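Local coordinates for protein-L-isoaspartate(D-aspartate) O-methyltransferase (Sulfolobus tokodaii, PDB 1VBF) that probably methylates L-isoaspartyl residues of damaged proteins, using S-adenosyl-L-methionine as methyl donor, and so takes part in their repair or degradation, at residues B[146-149]-B[150-153]. Sequence-based numbering, arbitrary orientation.
Sequences TLLC and KPYE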
loop_
_atom_site.group_PDB
_atom_site.type_symbol
_atom_site.label_atom_id
_atom_site.label_comp_id
_atom_site.label_asym_id
_atom_site.label_seq_id
_atom_site.Cartn_x
_atom_site.Cartn_y
_atom_site.Cartn_z
ATOM N N THR B 146 -0.398 24.462 -5.945
ATOM C CA THR B 146 -1.667 25.076 -6.332
ATOM C C THR B 146 -1.353 26.002 -7.482
ATOM O O THR B 146 -0.231 26.030 -7.986
ATOM C CB THR B 146 -2.256 26.029 -5.259
ATOM O OG1 THR B 146 -1.816 25.648 -3.962
ATOM C CG2 THR B 146 -3.746 25.998 -5.290
ATOM N N LEU B 147 -2.359 26.787 -7.851
ATOM C CA LEU B 147 -2.253 27.781 -8.893
ATOM C C LEU B 147 -1.179 28.774 -8.440
ATOM O O LEU B 147 -1.237 29.301 -7.332
ATOM C CB LEU B 147 -3.589 28.497 -9.020
ATOM C CG LEU B 147 -4.055 29.021 -10.373
ATOM C CD1 LEU B 147 -5.042 30.164 -10.126
ATOM C CD2 LEU B 147 -2.886 29.516 -11.183
ATOM N N LEU B 148 -0.186 29.010 -9.289
ATOM C CA LEU B 148 0.870 29.945 -8.957
ATOM C C LEU B 148 0.288 31.345 -8.997
ATOM O O LEU B 148 -0.098 31.856 -10.035
ATOM C CB LEU B 148 2.027 29.808 -9.932
ATOM C CG LEU B 148 2.793 28.507 -9.744
ATOM C CD1 LEU B 148 3.708 28.286 -10.918
ATOM C CD2 LEU B 148 3.566 28.570 -8.461
ATOM N N CYS B 149 0.238 31.944 -7.825
ATOM C CA CYS B 149 -0.300 33.261 -7.586
ATOM C C CYS B 149 0.396 34.454 -8.256
ATOM O O CYS B 149 -0.267 35.282 -8.870
ATOM C CB CYS B 149 -0.333 33.398 -6.083
ATOM S SG CYS B 149 -0.690 34.970 -5.248
ATOM N N LYS B 150 1.713 34.564 -8.146
ATOM C CA LYS B 150 2.403 35.690 -8.773
ATOM C C LYS B 150 2.219 35.696 -10.299
ATOM O O LYS B 150 1.807 36.702 -10.880
ATOM C CB LYS B 150 3.899 35.680 -8.429
ATOM C CG LYS B 150 4.184 35.882 -6.979
ATOM C CD LYS B 150 3.528 37.145 -6.469
ATOM C CE LYS B 150 3.890 37.379 -5.016
ATOM N NZ LYS B 150 3.391 38.673 -4.481
ATOM N N PRO B 151 2.534 34.573 -10.971
ATOM C CA PRO B 151 2.359 34.539 -12.429
ATOM C C PRO B 151 0.925 34.942 -12.779
ATOM O O PRO B 151 0.696 35.830 -13.595
ATOM C CB PRO B 151 2.636 33.084 -12.773
ATOM C CG PRO B 151 3.632 32.679 -11.721
ATOM C CD PRO B 151 3.069 33.297 -10.469
ATOM N N TYR B 152 -0.040 34.293 -12.135
ATOM C CA TYR B 152 -1.432 34.612 -12.373
ATOM C C TYR B 152 -1.721 36.108 -12.200
ATOM O O TYR B 152 -2.484 36.685 -12.984
ATOM C CB TYR B 152 -2.343 33.815 -11.437
ATOM C CG TYR B 152 -3.814 34.007 -11.745
ATOM C CD1 TYR B 152 -4.429 33.297 -12.769
ATOM C CD2 TYR B 152 -4.565 34.961 -11.065
ATOM C CE1 TYR B 152 -5.759 33.541 -13.114
ATOM C CE2 TYR B 152 -5.887 35.213 -11.396
ATOM C CZ TYR B 152 -6.487 34.511 -12.421
ATOM O OH TYR B 152 -7.800 34.800 -12.762
ATOM N N GLU B 153 -1.135 36.742 -11.184
ATOM C CA GLU B 153 -1.394 38.169 -10.981
ATOM C C GLU B 153 -0.762 38.961 -12.116
ATOM O O GLU B 153 -1.327 39.940 -12.599
ATOM C CB GLU B 153 -0.811 38.676 -9.656
ATOM C CG GLU B 153 -1.221 37.893 -8.426
ATOM C CD GLU B 153 -0.549 38.403 -7.152
ATOM O OE1 GLU B 153 0.693 38.623 -7.153
ATOM O OE2 GLU B 153 -1.277 38.567 -6.143
#
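Leu148, at the N-cap position, and Tyr152 are joined through the backbone where helix 149-154 begins: Tyr152 N donates to Leu148 O at 3.2 Å, with an N-H...O angle of 158°. One residue on, Glu153 N is also bonded to Cys149 O, though that oxygen is less surely placed. CD of Pro151 lies 3.7 Å from Leu148 CB, and this pair faces the central sheet, Leu148 on Val140 and Leu163, Pro151 on Val138 and Met161. Tyr152 CG stands anti to its own N (chi1 -174°), which carries the ring out to Leu147, whose CD1 rests over one face, 4.1 Å from Tyr152 CD1; the phenol OH reaches Gly180 O. The helix follows strand 135-140 in the Rossmann-like methyltransferase domain and here lies at a subunit interface. Cys149 SG forms a disulfide with Cys149 of the second subunit, and Glu153 OE2 lies 3.8 Å from Cys149 SG of its own chain. Charged groups lie near the disulfide: within the chain Lys150 NZ and Glu153 OE1 make a long salt bridge of 3.8 Å, while Glu153 OE2 pairs with Lys150 of the second subunit. Reciprocally, Lys150 NZ bridges to Glu153 of the second subunit. With an alanine in place of Glu153, Lys150 of the second subunit would probably lose its carboxylate partner, and Lys150 of the same chain the long one.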